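Local structure of Pab-dependent poly(a)-specific ribonuclease subunit PAN2 (Neurospora crassa, 4CZW) at residues Gln553-Val557 with Ile558-Val562; Asp27-Phe30 with Gly31-Asn34. The protein catalyses exonucleolytic shortening of mRNA poly(A) tails as the catalytic subunit of the PAN2-PAN3 deadenylation complex, pairing a nuclease domain with a probably inactive ubiquitin-protease-like domain. All coordinates share one frame; numbering follows the deposited sequence.

Contact 1: residues Gln553-Val557 with Ile558-Val562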
loop_
_atom_site.group_PDB
_atom_site.type_symbol
_atom_site.label_atom_id
_atom_site.label_comp_id
_atom_site.label_asym_id
_atom_site.label_seq_id
_atom_site.Cartn_x
_atom_site.Cartn_y
_atom_site.Cartn_z
ATOM N N GLN A 553 -1.034 11.844 16.631
ATOM C CA GLN A 553 -2.190 11.001 16.904
ATOM C C GLN A 553 -3.221 11.128 15.788
ATOM O O GLN A 553 -3.860 10.148 15.404
ATOM C CB GLN A 553 -2.814 11.364 18.253
ATOM C CG GLN A 553 -3.911 10.417 18.709
ATOM C CD GLN A 553 -4.445 10.764 20.086
ATOM O OE1 GLN A 553 -4.098 11.798 20.657
ATOM N NE2 GLN A 553 -5.293 9.897 20.627
ATOM N N ASP A 554 -3.375 12.344 15.271
ATOM C CA ASP A 554 -4.292 12.599 14.167
ATOM C C ASP A 554 -3.868 11.835 12.920
ATOM O O ASP A 554 -4.649 11.068 12.358
ATOM C CB ASP A 554 -4.365 14.098 13.863
ATOM C CG ASP A 554 -4.949 14.900 15.011
ATOM O OD1 ASP A 554 -4.188 15.275 15.927
ATOM O OD2 ASP A 554 -6.170 15.162 14.991
ATOM N N PHE A 555 -2.623 12.043 12.501
ATOM C CA PHE A 555 -2.083 11.415 11.297
ATOM C C PHE A 555 -2.159 9.891 11.347
ATOM O O PHE A 555 -2.348 9.238 10.320
ATOM C CB PHE A 555 -0.632 11.850 11.081
ATOM C CG PHE A 555 -0.482 13.296 10.710
ATOM C CD1 PHE A 555 -1.505 13.969 10.064
ATOM C CD2 PHE A 555 0.684 13.983 11.006
ATOM C CE1 PHE A 555 -1.369 15.301 9.721
ATOM C CE2 PHE A 555 0.827 15.314 10.665
ATOM C CZ PHE A 555 -0.201 15.974 10.021
ATOM N N ARG A 556 -2.011 9.331 12.542
ATOM C CA ARG A 556 -2.073 7.885 12.720
ATOM C C ARG A 556 -3.465 7.337 12.418
ATOM O O ARG A 556 -3.608 6.322 11.736
ATOM C CB ARG A 556 -1.653 7.506 14.139
ATOM C CG ARG A 556 -2.057 6.101 14.544
ATOM C CD ARG A 556 -1.313 5.651 15.785
ATOM N NE ARG A 556 0.092 5.376 15.501
ATOM C CZ ARG A 556 0.555 4.192 15.114
ATOM N NH1 ARG A 556 -0.276 3.170 14.965
ATOM N NH2 ARG A 556 1.849 4.029 14.876
ATOM N N VAL A 557 -4.489 8.014 12.927
ATOM C CA VAL A 557 -5.868 7.592 12.710
ATOM C C VAL A 557 -6.328 7.973 11.303
ATOM O O VAL A 557 -7.115 7.259 10.681
ATOM C CB VAL A 557 -6.811 8.201 13.765
ATOM C CG1 VAL A 557 -8.233 7.700 13.571
ATOM C CG2 VAL A 557 -6.315 7.858 15.160
ATOM N N ILE A 558 -5.820 9.095 10.801
ATOM C CA ILE A 558 -6.041 9.486 9.412
ATOM C C ILE A 558 -5.373 8.463 8.491
ATOM O O ILE A 558 -5.803 8.257 7.353
ATOM C CB ILE A 558 -5.495 10.911 9.130
ATOM C CG1 ILE A 558 -6.308 11.958 9.893
ATOM C CG2 ILE A 558 -5.525 11.239 7.644
ATOM C CD1 ILE A 558 -5.807 13.374 9.705
ATOM N N ASN A 559 -4.339 7.807 9.019
ATOM C CA ASN A 559 -3.532 6.830 8.286
ATOM C C ASN A 559 -2.786 7.502 7.139
ATOM O O ASN A 559 -3.009 7.194 5.968
ATOM C CB ASN A 559 -4.396 5.675 7.766
ATOM C CG ASN A 559 -3.585 4.440 7.417
ATOM O OD1 ASN A 559 -4.142 3.393 7.092
ATOM N ND2 ASN A 559 -2.263 4.551 7.497
ATOM N N ILE A 560 -1.895 8.422 7.493
ATOM C CA ILE A 560 -1.112 9.158 6.512
ATOM C C ILE A 560 0.270 9.479 7.084
ATOM O O ILE A 560 0.459 9.490 8.302
ATOM C CB ILE A 560 -1.826 10.461 6.087
ATOM C CG1 ILE A 560 -1.309 10.952 4.733
ATOM C CG2 ILE A 560 -1.685 11.533 7.160
ATOM C CD1 ILE A 560 -2.044 12.161 4.206
ATOM N N GLN A 561 1.234 9.716 6.201
ATOM C CA GLN A 561 2.587 10.074 6.612
ATOM C C GLN A 561 2.959 11.454 6.082
ATOM O O GLN A 561 2.900 11.702 4.878
ATOM C CB GLN A 561 3.595 9.030 6.127
ATOM C CG GLN A 561 3.472 7.674 6.807
ATOM C CD GLN A 561 4.076 7.657 8.199
ATOM O OE1 GLN A 561 4.874 8.525 8.554
ATOM N NE2 GLN A 561 3.697 6.665 8.996
ATOM N N VAL A 562 3.337 12.351 6.988
ATOM C CA VAL A 562 3.721 13.704 6.608
ATOM C C VAL A 562 5.163 13.988 7.013
ATOM O O VAL A 562 5.529 13.811 8.176
ATOM C CB VAL A 562 2.794 14.757 7.250
ATOM C CG1 VAL A 562 3.102 16.140 6.701
ATOM C CG2 VAL A 562 1.335 14.399 7.010
#

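Contact 2: residues Asp27-Phe30 with Gly31-Asn34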
loop_
_atom_site.group_PDB
_atom_site.type_symbol
_atom_site.label_atom_id
_atom_site.label_comp_id
_atom_site.label_asym_id
_atom_site.label_seq_id
_atom_site.Cartn_x
_atom_site.Cartn_y
_atom_site.Cartn_z
ATOM N N ASP A 27 3.284 5.055 22.301
ATOM C CA ASP A 27 4.374 4.924 23.257
ATOM C C ASP A 27 5.219 3.682 22.979
ATOM O O ASP A 27 6.369 3.598 23.411
ATOM C CB ASP A 27 3.830 4.881 24.685
ATOM C CG ASP A 27 4.866 5.283 25.715
ATOM O OD1 ASP A 27 5.629 6.240 25.454
ATOM O OD2 ASP A 27 4.916 4.643 26.787
ATOM N N PHE A 28 4.647 2.722 22.257
ATOM C CA PHE A 28 5.355 1.489 21.908
ATOM C C PHE A 28 6.589 1.794 21.064
ATOM O O PHE A 28 6.519 2.562 20.101
ATOM C CB PHE A 28 4.426 0.526 21.160
ATOM C CG PHE A 28 5.052 -0.802 20.832
ATOM C CD1 PHE A 28 5.058 -1.829 21.762
ATOM C CD2 PHE A 28 5.617 -1.030 19.587
ATOM C CE1 PHE A 28 5.625 -3.052 21.460
ATOM C CE2 PHE A 28 6.185 -2.253 19.281
ATOM C CZ PHE A 28 6.188 -3.263 20.220
ATOM N N ASP A 29 7.714 1.186 21.429
ATOM C CA ASP A 29 8.986 1.486 20.787
ATOM C C ASP A 29 9.174 0.713 19.483
ATOM O O ASP A 29 9.821 -0.335 19.461
ATOM C CB ASP A 29 10.134 1.186 21.746
ATOM C CG ASP A 29 11.460 1.727 21.256
ATOM O OD1 ASP A 29 11.455 2.625 20.386
ATOM O OD2 ASP A 29 12.508 1.259 21.749
ATOM N N PHE A 30 8.604 1.239 18.402
ATOM C CA PHE A 30 8.750 0.631 17.084
ATOM C C PHE A 30 10.183 0.753 16.569
ATOM O O PHE A 30 10.637 -0.075 15.776
ATOM C CB PHE A 30 7.784 1.272 16.083
ATOM C CG PHE A 30 6.349 0.865 16.269
ATOM C CD1 PHE A 30 5.920 -0.398 15.890
ATOM C CD2 PHE A 30 5.422 1.752 16.795
ATOM C CE1 PHE A 30 4.599 -0.774 16.050
ATOM C CE2 PHE A 30 4.100 1.380 16.956
ATOM C CZ PHE A 30 3.688 0.117 16.583
ATOM N N GLY A 31 10.886 1.791 17.017
ATOM C CA GLY A 31 12.248 2.042 16.580
ATOM C C GLY A 31 13.225 0.964 17.007
ATOM O O GLY A 31 14.332 0.870 16.477
ATOM N N PHE A 32 12.814 0.147 17.971
ATOM C CA PHE A 32 13.633 -0.958 18.449
ATOM C C PHE A 32 13.712 -2.082 17.420
ATOM O O PHE A 32 14.698 -2.815 17.360
ATOM C CB PHE A 32 13.079 -1.491 19.774
ATOM C CG PHE A 32 13.769 -2.731 20.271
ATOM C CD1 PHE A 32 14.992 -2.649 20.912
ATOM C CD2 PHE A 32 13.186 -3.976 20.104
ATOM C CE1 PHE A 32 15.626 -3.787 21.371
ATOM C CE2 PHE A 32 13.815 -5.119 20.560
ATOM C CZ PHE A 32 15.037 -5.024 21.195
ATOM N N PHE A 33 12.671 -2.207 16.604
ATOM C CA PHE A 33 12.567 -3.316 15.663
ATOM C C PHE A 33 13.030 -2.943 14.256
ATOM O O PHE A 33 13.132 -3.805 13.382
ATOM C CB PHE A 33 11.126 -3.832 15.615
ATOM C CG PHE A 33 10.616 -4.343 16.935
ATOM C CD1 PHE A 33 9.995 -3.487 17.831
ATOM C CD2 PHE A 33 10.755 -5.678 17.278
ATOM C CE1 PHE A 33 9.524 -3.953 19.042
ATOM C CE2 PHE A 33 10.286 -6.150 18.490
ATOM C CZ PHE A 33 9.670 -5.285 19.372
ATOM N N ASN A 34 13.318 -1.664 14.039
ATOM C CA ASN A 34 13.737 -1.196 12.721
ATOM C C ASN A 34 14.729 -0.036 12.800
ATOM O O ASN A 34 14.393 1.052 13.266
ATOM C CB ASN A 34 12.512 -0.788 11.896
ATOM C CG ASN A 34 12.866 -0.378 10.477
ATOM O OD1 ASN A 34 13.960 -0.662 9.987
ATOM N ND2 ASN A 34 11.934 0.289 9.806
#

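Contact 1: residues Gln553-Val557 with Ile558-Val562
The ring of F555 meets V562, I558 and I560 in three different ways. Over one face stands V562 CG2, 3.8 Å from the ring centroid and only 12° off the ring normal, a CH-pi contact centred on the ring. Near the ring plane, the edge atom F555 CD1 faces I558 CD1 at 4.4 Å. I560 CG2 approaches obliquely and lies 3.8 Å from F555 CD1. With CG anti to its own carbonyl carbon (chi1 -69°), F555 holds its ring out beside the last turn of the helix, where the chain leaving N559 runs against it.

The backbone explains why that chain is within reach. I558 N donates to D554 O at 2.8 Å in an ordinary helical bond. One residue on, N559 adopts a positive phi and becomes the C-prime residue of a Schellman motif. I560 N then reaches back to F555 O at 3.0 Å, and N559 N makes a weak bond to R556 O; a second weak bond runs from N559 N to F555 O. The side-chain carboxamide of N559 is held from outside the motif, ND2 by H101 O and OD1 by N104 N.

F555 thus serves the helix end twice, through its carbonyl oxygen and through its ring. On the same turn D554, hydrogen-bonded to T446 OG1, is probably a ligand of a catalytic divalent metal, as in related nucleases. One residue from it, the carbonyl of F555 at the helix end is satisfied by the chain that follows, chiefly by I560 N.

Contact 2: residues Asp27-Phe30 with Gly31-Asn34
F28 and F33 meet rim to rim across this turn, the centroids 5.8 Å apart and the ring planes within 8° of each other, with neither ring over the other's face. The closest atoms are F28 CZ and F33 CE1, at 3.6 Å. Each of these rings has a further aromatic partner: F28 turns its edge to a face of F30, placing CD2 over that ring, while F32 CD2 stands over one face of F33. The edge of F33 also lies against the backbone, with CD1 3.6 Å from D29 O.

Backbone hydrogen bonds shape the bend that gathers these rings. F33 N donates to F30 O at 3.1 Å, coming from well above the carbonyl plane (54° out of it). F32 N makes a longer, weak bond to D29 O, and D29 is the centre of an inverse gamma turn, closed by a weak bond from F30 N to F28 O.

The carboxylate of D29 reaches forward to F32. Having CG anti to the backbone N (chi1 -169°) carries OD2 to within 3.4 Å of F32 CB, a van der Waals contact.

A leucine in place of F33 would probably leave the rim of F28 without its aromatic neighbour and F32 CD2 without a ring face to stand over.

In the ubiquitin-protease-like domain, this loop precedes strand 40-41. Its aromatic residues attach it to a more distant part of that domain: the rings of F33 and F30 both meet F367 edge-to-face, and backbone hydrogen bonds join F33 to V369 of strand 368-371.

Overall arrangement
Contact 2 comes first along the chain, in the ubiquitin-protease-like part of the protein, and contact 1 follows some 520 residues later in the exonuclease part. Yet their centres lie only about 17 Å apart, and the two touch where R556 NH2 packs 4.1 Å from F30 CE2. E42 ties them further, since it forms a salt bridge with R556 and is also touched by F30. They share no sheet: contact 2 leans on strand 368-371, whereas the helix of contact 1 packs on strands 441-451 and 471-481. Together they illustrate how the probably inactive protease-like domain, thought to act as a scaffold within the complex, meets the nuclease close to its probable metal site.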